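PDB 3KZX: HAD-superfamily hydrolase, subfamily IA, variant 1 from Ehrlichia chaffeensis, which probably hydrolyses 2-phosphoglycolate to glycolate and phosphate, as a member of the HAD-like hydrolase superfamily. Local coordinates for residues A[26-31]-A[118-123]; A[122-127]-A[147-152]; A[179-184]-A[197-202]. All coordinates share one frame; numbering follows the deposited sequence.

Interaction 1 (A[26-31]-A[118-123])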
ATOM      1  N   THR A  26      15.388   3.271  11.552  1.00  7.79           N
ATOM      2  CA  THR A  26      16.450   3.598  10.615  1.00  7.38           C
ATOM      3  C   THR A  26      15.926   3.796   9.187  1.00  7.17           C
ATOM      4  O   THR A  26      16.570   4.442   8.368  1.00  8.43           O
ATOM      5  CB  THR A  26      17.524   2.463  10.570  1.00  6.71           C
ATOM      6  OG1 THR A  26      16.846   1.214  10.297  1.00  7.40           O
ATOM      7  CG2 THR A  26      18.329   2.421  11.889  1.00  7.34           C
ATOM      8  N   ALA A  27      14.770   3.202   8.870  1.00  7.57           N
ATOM      9  CA  ALA A  27      14.088   3.424   7.608  1.00  7.16           C
ATOM     10  C   ALA A  27      12.617   3.044   7.743  1.00  6.90           C
ATOM     11  O   ALA A  27      12.257   2.264   8.641  1.00  7.12           O
ATOM     12  CB  ALA A  27      14.755   2.599   6.484  1.00  7.27           C
ATOM     13  N   VAL A  28      11.769   3.598   6.894  1.00  6.30           N
ATOM     14  CA  VAL A  28      10.344   3.243   6.916  1.00  6.12           C
ATOM     15  C   VAL A  28       9.961   2.835   5.498  1.00  6.73           C
ATOM     16  O   VAL A  28      10.089   3.604   4.564  1.00  8.20           O
ATOM     17  CB  VAL A  28       9.438   4.382   7.404  1.00  6.84           C
ATOM     18  CG1 VAL A  28       7.917   3.951   7.374  1.00  6.01           C
ATOM     19  CG2 VAL A  28       9.860   4.829   8.821  1.00  5.91           C
ATOM     20  N   ILE A  29       9.467   1.614   5.367  1.00  6.54           N
ATOM     21  CA  ILE A  29       9.002   1.086   4.091  1.00  7.29           C
ATOM     22  C   ILE A  29       7.474   1.101   4.105  1.00  6.63           C
ATOM     23  O   ILE A  29       6.872   0.731   5.098  1.00  7.05           O
ATOM     24  CB  ILE A  29       9.534  -0.349   3.834  1.00  7.26           C
ATOM     25  CG1 ILE A  29      11.073  -0.378   3.891  1.00  7.92           C
ATOM     26  CG2 ILE A  29       9.080  -0.852   2.441  1.00  7.15           C
ATOM     27  CD1 ILE A  29      11.654  -1.769   3.744  1.00  6.97           C
ATOM     28  N   PHE A  30       6.862   1.513   2.980  1.00  5.39           N
ATOM     29  CA  PHE A  30       5.411   1.570   2.835  1.00  5.56           C
ATOM     30  C   PHE A  30       4.938   0.688   1.715  1.00  6.29           C
ATOM     31  O   PHE A  30       5.572   0.632   0.681  1.00  6.65           O
ATOM     32  CB  PHE A  30       4.946   2.987   2.488  1.00  5.30           C
ATOM     33  CG  PHE A  30       5.136   3.997   3.588  1.00  5.57           C
ATOM     34  CD1 PHE A  30       4.113   4.234   4.514  1.00  6.57           C
ATOM     35  CD2 PHE A  30       6.314   4.718   3.713  1.00  6.94           C
ATOM     36  CE1 PHE A  30       4.261   5.153   5.516  1.00  6.29           C
ATOM     37  CE2 PHE A  30       6.464   5.654   4.748  1.00  5.42           C
ATOM     38  CZ  PHE A  30       5.442   5.870   5.627  1.00  4.55           C
ATOM     39  N   ASP A  31       3.795   0.048   1.889  1.00  6.82           N
ATOM     40  CA  ASP A  31       3.092  -0.489   0.747  1.00  6.98           C
ATOM     41  C   ASP A  31       2.282   0.642   0.130  1.00  7.47           C
ATOM     42  O   ASP A  31       2.072   1.690   0.771  1.00  7.75           O
ATOM     43  CB  ASP A  31       2.172  -1.612   1.214  1.00  6.60           C
ATOM     44  CG  ASP A  31       1.740  -2.555   0.069  1.00  5.95           C
ATOM     45  OD1 ASP A  31       2.078  -2.316  -1.109  1.00  6.25           O
ATOM     46  OD2 ASP A  31       1.084  -3.560   0.387  1.00  6.57           O
ATOM     47  N   ASN A 118      12.731  14.784   9.320  1.00  5.83           N
ATOM     48  CA  ASN A 118      13.547  14.184  10.342  1.00  6.28           C
ATOM     49  C   ASN A 118      14.692  13.354   9.749  1.00  6.65           C
ATOM     50  O   ASN A 118      15.473  12.705  10.481  1.00  6.81           O
ATOM     51  CB  ASN A 118      12.654  13.303  11.243  1.00  5.86           C
ATOM     52  CG  ASN A 118      11.922  14.098  12.310  1.00  7.26           C
ATOM     53  OD1 ASN A 118      12.525  14.470  13.308  1.00  7.64           O
ATOM     54  ND2 ASN A 118      10.605  14.336  12.123  1.00  5.85           N
ATOM     55  N   ASN A 119      14.771  13.324   8.419  1.00  7.50           N
ATOM     56  CA  ASN A 119      15.861  12.647   7.703  1.00  7.66           C
ATOM     57  C   ASN A 119      15.807  11.106   7.885  1.00  7.36           C
ATOM     58  O   ASN A 119      16.829  10.443   8.011  1.00  5.67           O
ATOM     59  CB  ASN A 119      17.209  13.220   8.183  1.00  7.76           C
ATOM     60  CG  ASN A 119      18.286  13.312   7.082  1.00 10.51           C
ATOM     61  OD1 ASN A 119      19.389  13.853   7.329  1.00 18.67           O
ATOM     62  ND2 ASN A 119      17.992  12.824   5.894  1.00  9.72           N
ATOM     63  N   ILE A 120      14.593  10.561   7.896  1.00  7.23           N
ATOM     64  CA  ILE A 120      14.399   9.139   8.017  1.00  7.66           C
ATOM     65  C   ILE A 120      14.094   8.640   6.601  1.00  8.03           C
ATOM     66  O   ILE A 120      13.093   9.065   5.989  1.00  6.90           O
ATOM     67  CB  ILE A 120      13.194   8.789   8.938  1.00  8.13           C
ATOM     68  CG1 ILE A 120      13.283   9.488  10.305  1.00 11.47           C
ATOM     69  CG2 ILE A 120      12.989   7.274   9.011  1.00  7.14           C
ATOM     70  CD1 ILE A 120      13.974   8.778  11.372  1.00 13.84           C
ATOM     71  N   THR A 121      14.951   7.767   6.093  1.00  6.73           N
ATOM     72  CA  THR A 121      14.856   7.297   4.717  1.00  7.17           C
ATOM     73  C   THR A 121      13.621   6.446   4.543  1.00  6.46           C
ATOM     74  O   THR A 121      13.270   5.674   5.453  1.00  6.15           O
ATOM     75  CB  THR A 121      16.101   6.453   4.340  1.00  7.93           C
ATOM     76  OG1 THR A 121      17.259   7.225   4.661  1.00 11.48           O
ATOM     77  CG2 THR A 121      16.094   6.138   2.826  1.00  5.39           C
ATOM     78  N   MET A 122      12.988   6.580   3.379  1.00  6.30           N
ATOM     79  CA  MET A 122      11.765   5.852   3.063  1.00  5.82           C
ATOM     80  C   MET A 122      11.860   5.119   1.760  1.00  6.18           C
ATOM     81  O   MET A 122      12.582   5.524   0.817  1.00  7.63           O
ATOM     82  CB  MET A 122      10.554   6.796   2.990  1.00  5.39           C
ATOM     83  CG  MET A 122      10.251   7.521   4.299  1.00  6.20           C
ATOM     84  SD  MET A 122       8.953   8.762   4.100  1.00  7.12           S
ATOM     85  CE  MET A 122      10.035  10.128   3.758  1.00  5.80           C
ATOM     86  N   ALA A 123      11.070   4.058   1.689  1.00  5.55           N
ATOM     87  CA  ALA A 123      10.928   3.303   0.460  1.00  5.66           C
ATOM     88  C   ALA A 123       9.520   2.802   0.288  1.00  5.57           C
ATOM     89  O   ALA A 123       8.743   2.798   1.256  1.00  6.87           O
ATOM     90  CB  ALA A 123      11.913   2.151   0.436  1.00  5.83           C
TER
HETATM   91  O   HOH W   1      17.285   6.926   7.861  1.00 15.82           O

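Interaction 2 (A[122-127]-A[147-152])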
ATOM      1  N   MET A 122      12.988   6.580   3.379  1.00  6.30           N
ATOM      2  CA  MET A 122      11.765   5.852   3.063  1.00  5.82           C
ATOM      3  C   MET A 122      11.860   5.119   1.760  1.00  6.18           C
ATOM      4  O   MET A 122      12.582   5.524   0.817  1.00  7.63           O
ATOM      5  CB  MET A 122      10.554   6.796   2.990  1.00  5.39           C
ATOM      6  CG  MET A 122      10.251   7.521   4.299  1.00  6.20           C
ATOM      7  SD  MET A 122       8.953   8.762   4.100  1.00  7.12           S
ATOM      8  CE  MET A 122      10.035  10.128   3.758  1.00  5.80           C
ATOM      9  N   ALA A 123      11.070   4.058   1.689  1.00  5.55           N
ATOM     10  CA  ALA A 123      10.928   3.303   0.460  1.00  5.66           C
ATOM     11  C   ALA A 123       9.520   2.802   0.288  1.00  5.57           C
ATOM     12  O   ALA A 123       8.743   2.798   1.256  1.00  6.87           O
ATOM     13  CB  ALA A 123      11.913   2.151   0.436  1.00  5.83           C
ATOM     14  N   ILE A 124       9.181   2.424  -0.951  1.00  5.36           N
ATOM     15  CA  ILE A 124       7.932   1.695  -1.242  1.00  6.22           C
ATOM     16  C   ILE A 124       8.275   0.295  -1.723  1.00  6.86           C
ATOM     17  O   ILE A 124       9.180   0.100  -2.555  1.00  6.44           O
ATOM     18  CB  ILE A 124       7.064   2.432  -2.270  1.00  6.63           C
ATOM     19  CG1 ILE A 124       6.391   3.658  -1.603  1.00  7.96           C
ATOM     20  CG2 ILE A 124       5.953   1.532  -2.946  1.00  4.52           C
ATOM     21  CD1 ILE A 124       5.963   4.676  -2.602  1.00 13.51           C
ATOM     22  N   VAL A 125       7.556  -0.673  -1.175  1.00  4.83           N
ATOM     23  CA  VAL A 125       7.591  -2.051  -1.665  1.00  6.58           C
ATOM     24  C   VAL A 125       6.154  -2.557  -1.901  1.00  5.40           C
ATOM     25  O   VAL A 125       5.387  -2.700  -0.956  1.00  6.27           O
ATOM     26  CB  VAL A 125       8.346  -2.970  -0.714  1.00  6.08           C
ATOM     27  CG1 VAL A 125       8.335  -4.442  -1.207  1.00  6.66           C
ATOM     28  CG2 VAL A 125       9.780  -2.480  -0.561  1.00  8.44           C
ATOM     29  N   SER A 126       5.840  -2.825  -3.181  1.00  5.84           N
ATOM     30  CA  SER A 126       4.519  -3.106  -3.680  1.00  6.34           C
ATOM     31  C   SER A 126       4.561  -4.235  -4.704  1.00  6.76           C
ATOM     32  O   SER A 126       5.577  -4.395  -5.407  1.00  7.81           O
ATOM     33  CB  SER A 126       3.960  -1.842  -4.363  1.00  7.11           C
ATOM     34  OG  SER A 126       2.706  -2.099  -4.971  1.00  7.04           O
ATOM     35  N   ASN A 127       3.466  -4.999  -4.809  1.00  6.91           N
ATOM     36  CA  ASN A 127       3.294  -5.966  -5.890  1.00  7.56           C
ATOM     37  C   ASN A 127       2.682  -5.380  -7.173  1.00  6.95           C
ATOM     38  O   ASN A 127       2.529  -6.088  -8.167  1.00  7.57           O
ATOM     39  CB  ASN A 127       2.510  -7.199  -5.421  1.00  7.69           C
ATOM     40  CG  ASN A 127       3.356  -8.146  -4.563  1.00  8.85           C
ATOM     41  OD1 ASN A 127       4.562  -7.898  -4.292  1.00  8.14           O
ATOM     42  ND2 ASN A 127       2.722  -9.256  -4.127  1.00  7.41           N
ATOM     43  N   ASP A 147      13.513   6.900  -1.400  1.00  8.94           N
ATOM     44  CA  ASP A 147      14.844   6.629  -1.912  1.00 10.01           C
ATOM     45  C   ASP A 147      14.945   5.330  -2.694  1.00  9.60           C
ATOM     46  O   ASP A 147      15.962   5.080  -3.332  1.00  8.22           O
ATOM     47  CB  ASP A 147      15.868   6.746  -0.809  1.00  9.80           C
ATOM     48  CG  ASP A 147      16.065   8.212  -0.391  1.00 15.47           C
ATOM     49  OD1 ASP A 147      15.852   8.535   0.759  1.00 20.94           O
ATOM     50  OD2 ASP A 147      16.368   9.053  -1.254  1.00 21.04           O
ATOM     51  N   SER A 148      13.881   4.524  -2.671  1.00  9.56           N
ATOM     52  CA  SER A 148      13.796   3.321  -3.492  1.00  8.63           C
ATOM     53  C   SER A 148      12.329   2.990  -3.682  1.00  7.71           C
ATOM     54  O   SER A 148      11.567   3.061  -2.720  1.00  6.21           O
ATOM     55  CB  SER A 148      14.447   2.146  -2.773  1.00  8.74           C
ATOM     56  OG  SER A 148      14.361   0.965  -3.562  1.00 11.08           O
ATOM     57  N   ILE A 149      11.934   2.618  -4.895  1.00  5.44           N
ATOM     58  CA  ILE A 149      10.571   2.199  -5.148  1.00  6.49           C
ATOM     59  C   ILE A 149      10.668   0.889  -5.896  1.00  7.07           C
ATOM     60  O   ILE A 149      11.147   0.889  -7.044  1.00  6.23           O
ATOM     61  CB  ILE A 149       9.787   3.229  -6.013  1.00  5.66           C
ATOM     62  CG1 ILE A 149       9.575   4.552  -5.255  1.00  6.64           C
ATOM     63  CG2 ILE A 149       8.432   2.675  -6.444  1.00  6.05           C
ATOM     64  CD1 ILE A 149       9.218   5.732  -6.123  1.00  6.04           C
ATOM     65  N   ILE A 150      10.223  -0.196  -5.241  1.00  6.37           N
ATOM     66  CA  ILE A 150      10.261  -1.576  -5.748  1.00  7.33           C
ATOM     67  C   ILE A 150       8.802  -2.083  -6.000  1.00  7.65           C
ATOM     68  O   ILE A 150       7.947  -2.028  -5.109  1.00  7.52           O
ATOM     69  CB  ILE A 150      10.944  -2.505  -4.727  1.00  8.31           C
ATOM     70  CG1 ILE A 150      12.394  -2.034  -4.468  1.00  8.11           C
ATOM     71  CG2 ILE A 150      10.929  -3.978  -5.211  1.00  6.26           C
ATOM     72  CD1 ILE A 150      13.317  -2.135  -5.704  1.00  9.50           C
ATOM     73  N   GLY A 151       8.544  -2.523  -7.220  1.00  7.26           N
ATOM     74  CA  GLY A 151       7.285  -3.141  -7.605  1.00  7.45           C
ATOM     75  C   GLY A 151       7.534  -4.519  -8.178  1.00  8.72           C
ATOM     76  O   GLY A 151       8.704  -4.985  -8.256  1.00  8.13           O
ATOM     77  N   SER A 152       6.469  -5.186  -8.626  1.00  9.10           N
ATOM     78  CA  SER A 152       6.678  -6.452  -9.319  1.00 10.14           C
ATOM     79  C   SER A 152       7.422  -6.207 -10.638  1.00  9.87           C
ATOM     80  O   SER A 152       7.289  -5.155 -11.245  1.00  8.92           O
ATOM     81  CB  SER A 152       5.383  -7.212  -9.597  1.00 11.01           C
ATOM     82  OG  SER A 152       4.359  -6.346  -9.975  1.00 15.81           O
TER
HETATM   83  O   HOH W   2      13.549   8.973   1.617  1.00 11.90           O

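Interaction 3 (A[179-184]-A[197-202])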
ATOM      1  N   GLU A 179      14.747  -2.145  13.450  1.00  9.38           N
ATOM      2  CA  GLU A 179      14.539  -0.695  13.326  1.00  8.94           C
ATOM      3  C   GLU A 179      14.066  -0.254  11.933  1.00  7.93           C
ATOM      4  O   GLU A 179      13.764   0.917  11.715  1.00  7.92           O
ATOM      5  CB  GLU A 179      15.815   0.073  13.694  1.00  9.63           C
ATOM      6  CG  GLU A 179      16.050   0.156  15.202  1.00 12.65           C
ATOM      7  CD  GLU A 179      16.490  -1.172  15.785  1.00 18.42           C
ATOM      8  OE1 GLU A 179      17.535  -1.709  15.348  1.00 21.83           O
ATOM      9  OE2 GLU A 179      15.780  -1.691  16.678  1.00 24.39           O
ATOM     10  N   VAL A 180      14.017  -1.183  10.987  1.00  7.32           N
ATOM     11  CA  VAL A 180      13.355  -0.941   9.727  1.00  5.94           C
ATOM     12  C   VAL A 180      11.867  -1.273   9.913  1.00  5.99           C
ATOM     13  O   VAL A 180      11.508  -2.403  10.208  1.00  6.96           O
ATOM     14  CB  VAL A 180      13.951  -1.794   8.602  1.00  6.47           C
ATOM     15  CG1 VAL A 180      13.182  -1.559   7.289  1.00  7.01           C
ATOM     16  CG2 VAL A 180      15.471  -1.444   8.411  1.00  5.07           C
ATOM     17  N   PHE A 181      11.003  -0.276   9.792  1.00  5.70           N
ATOM     18  CA  PHE A 181       9.549  -0.478   9.925  1.00  5.86           C
ATOM     19  C   PHE A 181       8.931  -0.686   8.550  1.00  5.59           C
ATOM     20  O   PHE A 181       9.128   0.151   7.654  1.00  7.31           O
ATOM     21  CB  PHE A 181       8.849   0.754  10.550  1.00  5.57           C
ATOM     22  CG  PHE A 181       9.287   1.104  11.964  1.00  7.41           C
ATOM     23  CD1 PHE A 181      10.167   0.308  12.693  1.00 10.61           C
ATOM     24  CD2 PHE A 181       8.706   2.204  12.601  1.00  9.16           C
ATOM     25  CE1 PHE A 181      10.535   0.648  14.001  1.00 10.68           C
ATOM     26  CE2 PHE A 181       9.061   2.555  13.914  1.00  8.69           C
ATOM     27  CZ  PHE A 181       9.975   1.782  14.609  1.00  9.81           C
ATOM     28  N   PHE A 182       8.206  -1.785   8.359  1.00  5.00           N
ATOM     29  CA  PHE A 182       7.462  -2.001   7.133  1.00  4.66           C
ATOM     30  C   PHE A 182       5.981  -1.839   7.444  1.00  4.19           C
ATOM     31  O   PHE A 182       5.359  -2.737   8.019  1.00  3.45           O
ATOM     32  CB  PHE A 182       7.748  -3.391   6.512  1.00  5.44           C
ATOM     33  CG  PHE A 182       7.123  -3.608   5.117  1.00  6.23           C
ATOM     34  CD1 PHE A 182       7.320  -4.794   4.448  1.00  7.91           C
ATOM     35  CD2 PHE A 182       6.325  -2.660   4.504  1.00  8.49           C
ATOM     36  CE1 PHE A 182       6.749  -5.046   3.214  1.00  9.08           C
ATOM     37  CE2 PHE A 182       5.755  -2.905   3.228  1.00 10.03           C
ATOM     38  CZ  PHE A 182       6.001  -4.108   2.595  1.00  9.59           C
ATOM     39  N   ILE A 183       5.446  -0.670   7.063  1.00  5.06           N
ATOM     40  CA  ILE A 183       4.027  -0.337   7.215  1.00  5.17           C
ATOM     41  C   ILE A 183       3.239  -0.871   6.035  1.00  5.31           C
ATOM     42  O   ILE A 183       3.460  -0.519   4.904  1.00  5.98           O
ATOM     43  CB  ILE A 183       3.757   1.173   7.399  1.00  5.84           C
ATOM     44  CG1 ILE A 183       4.527   1.710   8.601  1.00  6.38           C
ATOM     45  CG2 ILE A 183       2.220   1.398   7.598  1.00  5.14           C
ATOM     46  CD1 ILE A 183       4.684   3.264   8.606  1.00  3.56           C
ATOM     47  N   GLY A 184       2.349  -1.807   6.336  1.00  6.53           N
ATOM     48  CA  GLY A 184       1.579  -2.509   5.343  1.00  6.97           C
ATOM     49  C   GLY A 184       0.281  -3.033   5.909  1.00  6.30           C
ATOM     50  O   GLY A 184       0.128  -3.286   7.123  1.00  7.11           O
ATOM     51  N   GLY A 197      13.687  -9.856   8.194  1.00  8.51           N
ATOM     52  CA  GLY A 197      14.349  -9.454   9.444  1.00  9.52           C
ATOM     53  C   GLY A 197      13.976  -8.057   9.921  1.00  9.28           C
ATOM     54  O   GLY A 197      14.717  -7.459  10.737  1.00 10.34           O
ATOM     55  N   CYS A 198      12.852  -7.549   9.420  1.00  8.76           N
ATOM     56  CA  CYS A 198      12.392  -6.188   9.663  1.00  9.23           C
ATOM     57  C   CYS A 198      11.127  -6.193  10.543  1.00  8.54           C
ATOM     58  O   CYS A 198      10.600  -7.247  10.862  1.00  8.59           O
ATOM     59  CB  CYS A 198      12.128  -5.481   8.333  1.00  9.17           C
ATOM     60  SG  CYS A 198      13.582  -5.290   7.289  1.00 10.60           S
ATOM     61  N   LEU A 199      10.697  -5.024  10.991  1.00  6.89           N
ATOM     62  CA  LEU A 199       9.574  -4.920  11.896  1.00  7.89           C
ATOM     63  C   LEU A 199       8.327  -4.591  11.091  1.00  7.28           C
ATOM     64  O   LEU A 199       8.189  -3.472  10.559  1.00  6.31           O
ATOM     65  CB  LEU A 199       9.766  -3.802  12.937  1.00  7.33           C
ATOM     66  CG  LEU A 199       8.761  -3.796  14.078  1.00  9.48           C
ATOM     67  CD1 LEU A 199       9.012  -4.993  15.006  1.00  6.72           C
ATOM     68  CD2 LEU A 199       8.820  -2.435  14.855  1.00  9.42           C
ATOM     69  N   PRO A 200       7.366  -5.514  11.092  1.00  7.42           N
ATOM     70  CA  PRO A 200       6.083  -5.170  10.506  1.00  7.66           C
ATOM     71  C   PRO A 200       5.269  -4.247  11.389  1.00  7.28           C
ATOM     72  O   PRO A 200       5.254  -4.419  12.599  1.00  8.46           O
ATOM     73  CB  PRO A 200       5.403  -6.523  10.374  1.00  7.51           C
ATOM     74  CG  PRO A 200       5.934  -7.321  11.527  1.00  8.88           C
ATOM     75  CD  PRO A 200       7.346  -6.813  11.774  1.00  8.39           C
ATOM     76  N   ILE A 201       4.610  -3.269  10.788  1.00  8.38           N
ATOM     77  CA  ILE A 201       3.538  -2.506  11.442  1.00  7.96           C
ATOM     78  C   ILE A 201       2.275  -2.657  10.558  1.00  7.74           C
ATOM     79  O   ILE A 201       2.283  -2.279   9.388  1.00  8.03           O
ATOM     80  CB  ILE A 201       3.920  -1.038  11.611  1.00  7.81           C
ATOM     81  CG1 ILE A 201       5.217  -0.935  12.406  1.00  9.07           C
ATOM     82  CG2 ILE A 201       2.791  -0.273  12.324  1.00  9.57           C
ATOM     83  CD1 ILE A 201       5.655   0.508  12.698  1.00  9.03           C
ATOM     84  N   LYS A 202       1.225  -3.266  11.104  1.00  8.36           N
ATOM     85  CA  LYS A 202      -0.019  -3.464  10.358  1.00  9.29           C
ATOM     86  C   LYS A 202      -0.825  -2.181  10.351  1.00 10.03           C
ATOM     87  O   LYS A 202      -1.102  -1.585  11.426  1.00  9.18           O
ATOM     88  CB  LYS A 202      -0.851  -4.606  10.930  1.00  9.83           C
ATOM     89  CG  LYS A 202      -2.135  -4.935  10.115  1.00 12.63           C
ATOM     90  CD  LYS A 202      -2.954  -6.029  10.754  1.00 18.71           C
ATOM     91  CE  LYS A 202      -4.101  -5.505  11.670  1.00 23.76           C
ATOM     92  NZ  LYS A 202      -5.296  -4.923  10.922  1.00 27.75           N
TER

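Interaction 1 (A[26-31]-A[118-123])
Phe30 keeps CG anti to its own carbonyl carbon (chi1 -68°). Met122 does the same, and its extended chi2 (173°) carries SD to the ring. CE2 of Phe30 lies 4.0 Å from SD of Met122, an oblique Met-aromatic contact between side chains of two parallel neighbours in the central HAD sheet. Leu112 of helix 108-117 covers both groups.

Strands 27-30 and 121-123 run side by side at 19°. Three backbone bonds join them. N of Val28 donates to O of Thr121 at 2.9 Å. O of Val28 takes N of Ala123 at 3.1 Å, and N of Phe30 donates to O of Ala123 at 2.9 Å. Val28 thus spends both of its backbone polar atoms on this neighbour.

The strand side chains divide between the two sheet faces. CG2 of Val28 meets CG2 of Ile120, just before strand 121-123, at 4.0 Å. On the other face CG1 of Ile29 lies 4.4 Å from CB of Ala123. Both rest against helix 163-172, Ile29 on Val165 and Ala123 on Ala168.

Strand 27-30 leads straight into Asp31, at the place where HAD enzymes carry motif I. Asp31 forms a salt bridge with Lys159.

At the opposite end the backbones are further apart, and a water fills in. It donates to O of Thr26 at 2.6 Å and accepts from N of Thr121 at 3.0 Å.

Interaction 2 (A[122-127]-A[147-152])
Ser152 and Asn127 meet at the far end of the pairing. CB of Ser152 lies 3.4 Å from O of Asn127. At the tip, OG of Ser152, between its own backbone N and carbonyl carbon (chi1 39°), donates to O of Asn127 at 2.6 Å. The hydroxyl comes from above the carbonyl plane, 58° out of it. This short bond continues the pairing just beyond the last backbone bond.

The backbone ladder begins at the other end. N of Asp147 donates to O of Met122 at 2.8 Å, and a water links Asp147 OD1 to Met122 N. N of Ile124 then bonds to O of Ser148 at 3.0 Å. N of Ile150 donates to O of Ile124 at 2.9 Å, almost straight, and N of Ser126 to O of Ile150 at 3.0 Å. OG of Ser126 is hydrogen-bonded to N of Lys128.

CB of Ile124 packs 4.4 Å from CG2 of Ile149, and CG2 of Val125 4.3 Å from CB of Ile150, on opposite sheet faces.

The strands are the two arms of a beta-alpha-beta unit. Its helix 130-139 covers Ile124 and Ile149, while helix 163-172 lies against Val125 and Ser148.

Interaction 3 (A[179-184]-A[197-202])
A beta-alpha-beta crossover brings strands 180-184 and 199-202 together, with Phe181 packed against Leu199 and Ile201. CE1 of Phe181 lies 3.6 Å from CD2 of Leu199, and CD2 of Phe181 lies 3.5 Å from CD1 of Ile201. Both methyls approach obliquely, from the same side of the ring plane. Phe181 and Leu199 lie alongside each other and point the same way, while Ile201 crosses Phe181 at a slant. CG1 of Ile183 completes this face, 4.1 Å from CB of Ile201.

Four backbone bonds hold the strands. N of Leu199 donates to O of Val180 at 2.9 Å, nearly in line with the carbonyl. N of Phe182 donates to O of Leu199 at 2.8 Å. N of Ile201 meets O of Phe182 at 2.9 Å from above the carbonyl plane, 45° out of it. N of Gly184 closes the series on O of Ile201 at 3.1 Å. Pro200 has no N-H to give, but this ladder needs none there: its bonds come from Leu199 and Ile201.

In the parallel HAD sheet, strand 180-184 lies between strands 27-30 and 199-203. The connecting helix 187-195 covers the face that carries Phe182 and Pro200, and Ala193 touches both. With chi1 at -173°, the ring of Phe182 swings out beside its carbonyl carbon and leads away from strand 199-202 to meet Ile29, Val165 and Lys159. Near the start of the strands, CG1 of Val180 lies 3.8 Å from SG of Cys198, and Leu169 of helix 163-172 touches both side chains.

In the fold
From the N terminus, strand 27-30 comes first. Interaction 1 closes the longest loop, 86 mostly helical residues, by bringing strand 121-126 alongside it. Interaction 2 starts where interaction 1 ends, sharing Met122 and Ala123, and closes a shorter loop of 19 residues through helix 130-139. Interaction 3 follows later and closes the shortest loop, 12 residues, through helix 187-195. The three loops come in series; none nests in or crosses another. All belong to one parallel sheet, ordered 148-152, 121-126, 27-30, 180-184, 199-203, 213-215. Strand 27-30 joins interactions 1 and 3, since Ile29 probably hydrogen-bonds through its backbone to Phe181 and Ile183. Phe30 O probably hydrogen-bonds to Val125 N, tying interaction 1 to interaction 2.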